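PDB 3TIO: protein YrdA from Escherichia coli, which probably works as a zinc-binding trimer of the gamma-class carbonic anhydrase family, its own reaction not being firmly established. Local coordinates for residues D85-H90 with Y162-Y167; H95-G100 with S109-G114. The protein carries 1 engineered substitution. All coordinates share one frame; numbering follows the deposited sequence.

Interaction 1 of 2, residues D85-H90 with Y162-Y167; sequences DVTVGH and YSANNY. With ZN (zinc ion), chain I.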
ATOM      1  N   ASP A  85       4.389  22.955   4.134  1.00 12.50           N
ATOM      2  CA  ASP A  85       5.364  22.668   3.086  1.00 12.60           C
ATOM      3  C   ASP A  85       5.969  21.273   3.232  1.00 11.09           C
ATOM      4  O   ASP A  85       7.160  21.065   2.988  1.00 13.03           O
ATOM      5  CB  ASP A  85       6.474  23.723   3.102  1.00 14.59           C
ATOM      6  CG  ASP A  85       5.959  25.116   2.801  1.00 17.86           C
ATOM      7  OD1 ASP A  85       6.322  26.057   3.538  1.00 19.98           O
ATOM      8  OD2 ASP A  85       5.194  25.272   1.827  1.00 18.82           O
ATOM      9  N   VAL A  86       5.138  20.320   3.634  1.00 11.15           N
ATOM     10  CA  VAL A  86       5.584  18.943   3.800  1.00  9.81           C
ATOM     11  C   VAL A  86       5.197  18.131   2.574  1.00  9.87           C
ATOM     12  O   VAL A  86       4.096  18.274   2.044  1.00 10.31           O
ATOM     13  CB  VAL A  86       4.952  18.289   5.047  1.00 10.29           C
ATOM     14  CG1 VAL A  86       5.259  16.790   5.073  1.00 11.09           C
ATOM     15  CG2 VAL A  86       5.491  18.952   6.303  1.00 10.01           C
ATOM     16  N   THR A  87       6.122  17.293   2.125  1.00  9.83           N
ATOM     17  CA  THR A  87       5.889  16.428   0.979  1.00  9.42           C
ATOM     18  C   THR A  87       5.793  14.993   1.486  1.00  8.16           C
ATOM     19  O   THR A  87       6.792  14.402   1.889  1.00  9.72           O
ATOM     20  CB  THR A  87       7.038  16.543  -0.046  1.00  9.82           C
ATOM     21  OG1 THR A  87       7.034  17.860  -0.613  1.00 12.31           O
ATOM     22  CG2 THR A  87       6.871  15.516  -1.166  1.00 11.77           C
ATOM     23  N   VAL A  88       4.581  14.450   1.500  1.00  8.81           N
ATOM     24  CA  VAL A  88       4.376  13.074   1.936  1.00  9.10           C
ATOM     25  C   VAL A  88       4.285  12.232   0.669  1.00  7.99           C
ATOM     26  O   VAL A  88       3.302  12.299  -0.071  1.00  8.85           O
ATOM     27  CB  VAL A  88       3.089  12.940   2.772  1.00  9.15           C
ATOM     28  CG1 VAL A  88       2.855  11.480   3.152  1.00 10.51           C
ATOM     29  CG2 VAL A  88       3.207  13.800   4.028  1.00  9.36           C
ATOM     30  N   GLY A  89       5.338  11.452   0.432  1.00  9.15           N
ATOM     31  CA  GLY A  89       5.431  10.622  -0.760  1.00  7.91           C
ATOM     32  C   GLY A  89       4.344   9.589  -0.983  1.00  7.60           C
ATOM     33  O   GLY A  89       3.541   9.305  -0.099  1.00  9.35           O
ATOM     34  N   HIS A  90       4.324   9.020  -2.185  1.00  8.05           N
ATOM     35  CA  HIS A  90       3.330   8.006  -2.523  1.00  7.53           C
ATOM     36  C   HIS A  90       3.402   6.836  -1.556  1.00  6.46           C
ATOM     37  O   HIS A  90       4.484   6.459  -1.098  1.00  7.07           O
ATOM     38  CB  HIS A  90       3.582   7.428  -3.917  1.00  8.21           C
ATOM     39  CG  HIS A  90       3.715   8.452  -4.998  1.00  8.34           C
ATOM     40  ND1 HIS A  90       2.647   9.168  -5.488  1.00  8.15           N
ATOM     41  CD2 HIS A  90       4.792   8.839  -5.720  1.00  9.31           C
ATOM     42  CE1 HIS A  90       3.058   9.949  -6.471  1.00  9.22           C
ATOM     43  NE2 HIS A  90       4.355   9.768  -6.631  1.00  8.94           N
ATOM     44  N   TYR A 162      11.078  23.603  -2.901  1.00 16.43           N
ATOM     45  CA  TYR A 162      10.643  23.445  -4.282  1.00 18.01           C
ATOM     46  C   TYR A 162       9.659  22.286  -4.420  1.00 16.58           C
ATOM     47  O   TYR A 162       8.677  22.384  -5.150  1.00 15.88           O
ATOM     48  CB  TYR A 162      11.848  23.222  -5.203  1.00 20.47           C
ATOM     49  CG  TYR A 162      12.791  24.403  -5.263  1.00 24.34           C
ATOM     50  CD1 TYR A 162      12.317  25.686  -5.539  1.00 26.18           C
ATOM     51  CD2 TYR A 162      14.160  24.240  -5.047  1.00 26.90           C
ATOM     52  CE1 TYR A 162      13.180  26.779  -5.596  1.00 28.27           C
ATOM     53  CE2 TYR A 162      15.034  25.328  -5.102  1.00 29.35           C
ATOM     54  CZ  TYR A 162      14.537  26.593  -5.377  1.00 29.46           C
ATOM     55  OH  TYR A 162      15.393  27.670  -5.429  1.00 31.71           O
ATOM     56  N   SER A 163       9.919  21.192  -3.709  1.00 16.88           N
ATOM     57  CA  SER A 163       9.037  20.033  -3.766  1.00 15.51           C
ATOM     58  C   SER A 163       7.613  20.417  -3.375  1.00 14.84           C
ATOM     59  O   SER A 163       6.656  20.089  -4.075  1.00 15.19           O
ATOM     60  CB  SER A 163       9.542  18.931  -2.835  1.00 15.05           C
ATOM     61  OG  SER A 163       8.629  17.845  -2.813  1.00 18.36           O
ATOM     62  N   ALA A 164       7.478  21.110  -2.248  1.00 12.43           N
ATOM     63  CA  ALA A 164       6.170  21.542  -1.775  1.00 12.05           C
ATOM     64  C   ALA A 164       5.558  22.533  -2.765  1.00 12.06           C
ATOM     65  O   ALA A 164       4.385  22.428  -3.110  1.00 11.63           O
ATOM     66  CB  ALA A 164       6.299  22.190  -0.397  1.00 13.29           C
ATOM     67  N   ASN A 165       6.363  23.492  -3.216  1.00 12.90           N
ATOM     68  CA  ASN A 165       5.892  24.500  -4.163  1.00 13.04           C
ATOM     69  C   ASN A 165       5.383  23.865  -5.448  1.00 12.28           C
ATOM     70  O   ASN A 165       4.343  24.256  -5.975  1.00 13.33           O
ATOM     71  CB  ASN A 165       7.012  25.479  -4.526  1.00 13.88           C
ATOM     72  CG  ASN A 165       7.421  26.365  -3.369  1.00 14.93           C
ATOM     73  OD1 ASN A 165       6.783  26.375  -2.316  1.00 18.12           O
ATOM     74  ND2 ASN A 165       8.490  27.126  -3.566  1.00 17.25           N
ATOM     75  N   ASN A 166       6.133  22.896  -5.962  1.00 14.45           N
ATOM     76  CA  ASN A 166       5.736  22.232  -7.194  1.00 13.58           C
ATOM     77  C   ASN A 166       4.416  21.494  -7.030  1.00 13.91           C
ATOM     78  O   ASN A 166       3.583  21.509  -7.932  1.00 13.05           O
ATOM     79  CB  ASN A 166       6.825  21.263  -7.664  1.00 15.44           C
ATOM     80  CG  ASN A 166       8.079  21.979  -8.127  1.00 17.86           C
ATOM     81  OD1 ASN A 166       8.023  23.134  -8.556  1.00 17.75           O
ATOM     82  ND2 ASN A 166       9.214  21.293  -8.060  1.00 17.40           N
ATOM     83  N   TYR A 167       4.211  20.854  -5.881  1.00 12.67           N
ATOM     84  CA  TYR A 167       2.965  20.141  -5.668  1.00 13.26           C
ATOM     85  C   TYR A 167       1.773  21.065  -5.442  1.00 12.43           C
ATOM     86  O   TYR A 167       0.625  20.668  -5.647  1.00 13.07           O
ATOM     87  CB  TYR A 167       3.101  19.128  -4.527  1.00 12.10           C
ATOM     88  CG  TYR A 167       3.186  17.709  -5.049  1.00 12.39           C
ATOM     89  CD1 TYR A 167       4.408  17.039  -5.130  1.00 13.88           C
ATOM     90  CD2 TYR A 167       2.048  17.054  -5.510  1.00 12.10           C
ATOM     91  CE1 TYR A 167       4.488  15.743  -5.663  1.00 14.05           C
ATOM     92  CE2 TYR A 167       2.117  15.765  -6.044  1.00 11.89           C
ATOM     93  CZ  TYR A 167       3.337  15.119  -6.117  1.00 12.18           C
ATOM     94  OH  TYR A 167       3.393  13.847  -6.649  1.00 13.27           O
TER
HETATM   95 ZN    ZN I 185       5.530  10.607  -8.106  1.00 11.48          ZN
HETATM   96  O   HOH W   1       4.487  25.259  -0.876  1.00 22.64           O

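Interaction 2 of 2, residues H95-G100 with S109-G114; sequences HGCTIG and SILLDG. With ZN (zinc ion), chain G.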
ATOM      1  N   HIS A  95       1.353   7.220  11.130  1.00  8.82           N
ATOM      2  CA  HIS A  95       0.524   6.764  12.223  1.00  8.23           C
ATOM      3  C   HIS A  95       0.782   7.442  13.559  1.00  9.54           C
ATOM      4  O   HIS A  95       1.721   7.091  14.266  1.00 10.59           O
ATOM      5  CB  HIS A  95       0.694   5.255  12.373  1.00 10.81           C
ATOM      6  CG  HIS A  95      -0.506   4.578  12.940  1.00  9.63           C
ATOM      7  ND1 HIS A  95      -0.679   4.372  14.291  1.00 10.50           N
ATOM      8  CD2 HIS A  95      -1.632   4.130  12.341  1.00  9.43           C
ATOM      9  CE1 HIS A  95      -1.864   3.828  14.501  1.00 10.10           C
ATOM     10  NE2 HIS A  95      -2.461   3.672  13.334  1.00  9.44           N
ATOM     11  N   GLY A  96      -0.063   8.413  13.894  1.00 10.99           N
ATOM     12  CA  GLY A  96       0.060   9.113  15.162  1.00 11.64           C
ATOM     13  C   GLY A  96       1.416   9.718  15.459  1.00 11.74           C
ATOM     14  O   GLY A  96       1.887   9.681  16.598  1.00 13.26           O
ATOM     15  N   CYS A  97       2.045  10.280  14.438  1.00 10.78           N
ATOM     16  CA  CYS A  97       3.344  10.908  14.611  1.00 11.33           C
ATOM     17  C   CYS A  97       3.220  12.418  14.472  1.00 12.40           C
ATOM     18  O   CYS A  97       2.125  12.947  14.254  1.00 12.41           O
ATOM     19  CB  CYS A  97       4.332  10.369  13.575  1.00 13.12           C
ATOM     20  SG  CYS A  97       3.739  10.472  11.876  1.00 14.28           S
ATOM     21  N   THR A  98       4.349  13.105  14.615  1.00 12.00           N
ATOM     22  CA  THR A  98       4.391  14.556  14.493  1.00 12.26           C
ATOM     23  C   THR A  98       5.463  14.902  13.476  1.00 11.93           C
ATOM     24  O   THR A  98       6.612  14.489  13.617  1.00 12.92           O
ATOM     25  CB  THR A  98       4.751  15.230  15.830  1.00 14.30           C
ATOM     26  OG1 THR A  98       3.750  14.920  16.807  1.00 16.73           O
ATOM     27  CG2 THR A  98       4.837  16.742  15.657  1.00 15.34           C
ATOM     28  N   ILE A  99       5.085  15.647  12.447  1.00 11.62           N
ATOM     29  CA  ILE A  99       6.029  16.047  11.417  1.00 11.41           C
ATOM     30  C   ILE A  99       6.073  17.564  11.366  1.00 11.19           C
ATOM     31  O   ILE A  99       5.031  18.219  11.332  1.00 11.39           O
ATOM     32  CB  ILE A  99       5.614  15.496  10.035  1.00 12.05           C
ATOM     33  CG1 ILE A  99       5.616  13.969  10.071  1.00 12.99           C
ATOM     34  CG2 ILE A  99       6.556  16.010   8.962  1.00 12.97           C
ATOM     35  CD1 ILE A  99       5.077  13.328   8.814  1.00 13.19           C
ATOM     36  N   GLY A 100       7.285  18.113  11.371  1.00 11.29           N
ATOM     37  CA  GLY A 100       7.458  19.552  11.333  1.00 12.55           C
ATOM     38  C   GLY A 100       7.214  20.167   9.970  1.00 12.58           C
ATOM     39  O   GLY A 100       6.422  19.660   9.178  1.00 12.73           O
ATOM     40  N   SER A 109       7.458   4.856   2.787  1.00  8.27           N
ATOM     41  CA  SER A 109       7.936   4.859   4.164  1.00  8.67           C
ATOM     42  C   SER A 109       6.823   4.653   5.181  1.00  7.80           C
ATOM     43  O   SER A 109       5.643   4.855   4.883  1.00  8.69           O
ATOM     44  CB  SER A 109       8.660   6.170   4.474  1.00  9.72           C
ATOM     45  OG  SER A 109       9.843   6.274   3.704  1.00 10.36           O
ATOM     46  N   ILE A 110       7.216   4.252   6.386  1.00  7.88           N
ATOM     47  CA  ILE A 110       6.283   4.015   7.482  1.00  8.77           C
ATOM     48  C   ILE A 110       6.766   4.796   8.703  1.00  8.86           C
ATOM     49  O   ILE A 110       7.888   4.589   9.165  1.00  8.92           O
ATOM     50  CB  ILE A 110       6.218   2.510   7.859  1.00  8.97           C
ATOM     51  CG1 ILE A 110       5.714   1.687   6.671  1.00  9.35           C
ATOM     52  CG2 ILE A 110       5.310   2.314   9.063  1.00 10.25           C
ATOM     53  CD1 ILE A 110       5.707   0.186   6.925  1.00 12.50           C
ATOM     54  N   LEU A 111       5.934   5.701   9.210  1.00  8.50           N
ATOM     55  CA  LEU A 111       6.279   6.490  10.394  1.00  9.88           C
ATOM     56  C   LEU A 111       5.317   6.079  11.499  1.00 10.07           C
ATOM     57  O   LEU A 111       4.099   6.242  11.371  1.00 10.96           O
ATOM     58  CB  LEU A 111       6.168   7.990  10.100  1.00  8.95           C
ATOM     59  CG  LEU A 111       7.394   8.658   9.457  1.00 10.36           C
ATOM     60  CD1 LEU A 111       7.711   8.020   8.114  1.00 11.19           C
ATOM     61  CD2 LEU A 111       7.128  10.146   9.288  1.00 11.27           C
ATOM     62  N   LEU A 112       5.866   5.539  12.583  1.00 10.96           N
ATOM     63  CA  LEU A 112       5.054   5.041  13.683  1.00 11.32           C
ATOM     64  C   LEU A 112       4.707   6.019  14.793  1.00 11.82           C
ATOM     65  O   LEU A 112       5.223   7.133  14.860  1.00 10.74           O
ATOM     66  CB  LEU A 112       5.714   3.792  14.269  1.00 12.94           C
ATOM     67  CG  LEU A 112       5.882   2.678  13.230  1.00 13.79           C
ATOM     68  CD1 LEU A 112       6.660   1.516  13.831  1.00 14.98           C
ATOM     69  CD2 LEU A 112       4.508   2.226  12.736  1.00 14.73           C
ATOM     70  N   ASP A 113       3.820   5.566  15.670  1.00 12.81           N
ATOM     71  CA  ASP A 113       3.323   6.364  16.779  1.00 13.44           C
ATOM     72  C   ASP A 113       4.387   7.014  17.647  1.00 13.29           C
ATOM     73  O   ASP A 113       5.370   6.383  18.032  1.00 13.77           O
ATOM     74  CB  ASP A 113       2.416   5.500  17.649  1.00 15.63           C
ATOM     75  CG  ASP A 113       1.301   4.862  16.855  1.00 15.94           C
ATOM     76  OD1 ASP A 113       0.154   5.338  16.951  1.00 19.74           O
ATOM     77  OD2 ASP A 113       1.582   3.891  16.125  1.00 18.67           O
ATOM     78  N   GLY A 114       4.173   8.287  17.955  1.00 14.70           N
ATOM     79  CA  GLY A 114       5.104   9.008  18.802  1.00 14.79           C
ATOM     80  C   GLY A 114       6.339   9.541  18.108  1.00 14.52           C
ATOM     81  O   GLY A 114       7.090  10.316  18.702  1.00 15.70           O
TER
HETATM   82 ZN    ZN G   1      -4.384   3.057  13.004  1.00 11.15          ZN

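Interaction 1 of 2, residues D85-H90 with Y162-Y167
Ser163 turns OG away from its backbone N (chi1 176°), and Thr87 keeps OG1 beside its own N (chi1 -66°), with CG2 anti to it, which brings the two hydroxyls together. Ser163 OG and Thr87 OG1 come to 2.7 Å, close enough for a hydrogen bond, though the Ser163 proton may go to another acceptor; Asn58 ND2 bonds to Thr87 OG1 as well. Ala164 suits its place by being small: its CB sits 3.6 Å from Asp85 CA, letting the helix lie close to the turn. Asp85 OD2, whose strongest partner is Arg56 in a salt bridge, is also reached by a water 2.8 Å away, which gives its other proton to Asn165 OD1. The Tyr167 and His90 side chains cross at about a right angle, with Tyr167 OH 3.9 Å from His90 CE1. His90 NE2 binds the zinc ion at 2.1 Å, and His66, His69 and His95 of the second subunit complete the site; Arg45 of that subunit is hydrogen-bonded to Tyr167 OH. The chemistry thus passes from a hydroxyl pair to a metal shared between subunits, and implies that the C-terminal helix helps to frame an interface zinc site.

Interaction 2 of 2, residues H95-G100 with S109-G114
Residues 95-99 run almost at right angles to 111-114 of the following coil (84° between end-to-end directions), and two backbone bonds join them: His95 N to Leu111 O at 2.9 Å, and Gly114 N to Gly96 O at 3.0 Å, nearly straight (171°) but with the donor above the carbonyl plane. Both glycines suit their places. Gly96 has a positive phi, and a CB there would run into Asp113 OD1; at Gly114 a CB would be jammed against the carbonyl oxygen of Asp113. His95 swings CG anti to its backbone N, and its side chain then runs beside that of Asp113, whose CG lies in the imidazole plane at the ring edge. The carboxylate is turned well out of that plane, and ND1 shares weak bonds between Asp113 OD1 and Asp113 OD2, each 3.0 Å away. The stronger partner of the carboxylate is Thr68, from the loop after strand 64-66, whose OG1 is hydrogen-bonded to OD1. His95 NE2, across the ring, binds zinc at 2.0 Å, in a site completed by His66 and His69 of the same chain and His90 of the third subunit, so Asp113 is a second-shell residue that probably helps to set the rotation of the ring. Without the carboxylate, with an alanine here, His95 ND1 and Thr68 OG1 are likely to lose their shared mate and the ring to turn more easily. Inside the coil the packing is apolar: Cys97 SG rests 3.9 Å from Leu111 CB, and Ile99 CD1 reaches Leu111 CD2 at 3.8 Å. Strands 93-95 and 110-111 are neighbours in one parallel sheet and 98-99 belongs to the next, beside 116-117, as in a left-handed beta helix of hexapeptide repeats.

How the interactions relate
The segments come along the chain as 85-90, 95-100, 109-114 and 162-167, so interaction 2 falls within the span that interaction 1 brings together. Their centres lie about 17 Å apart, on opposite sides of the chain's centre, yet they meet where Val86 CG2 packs 4.1 Å from Ile99 CG2. Interaction 1 joins strand 87-88, in the mixed sheet, to helix 154-176 running outside the coils; interaction 2 joins successive coils at the corner where the sheet of 93-95 and 110-111 turns into that of 98-99. Each contributes a different share of a zinc site: His90 from one subunit, His95 from another. Around the trimer, the two contacts therefore tie each chain's fold to the subunit interfaces.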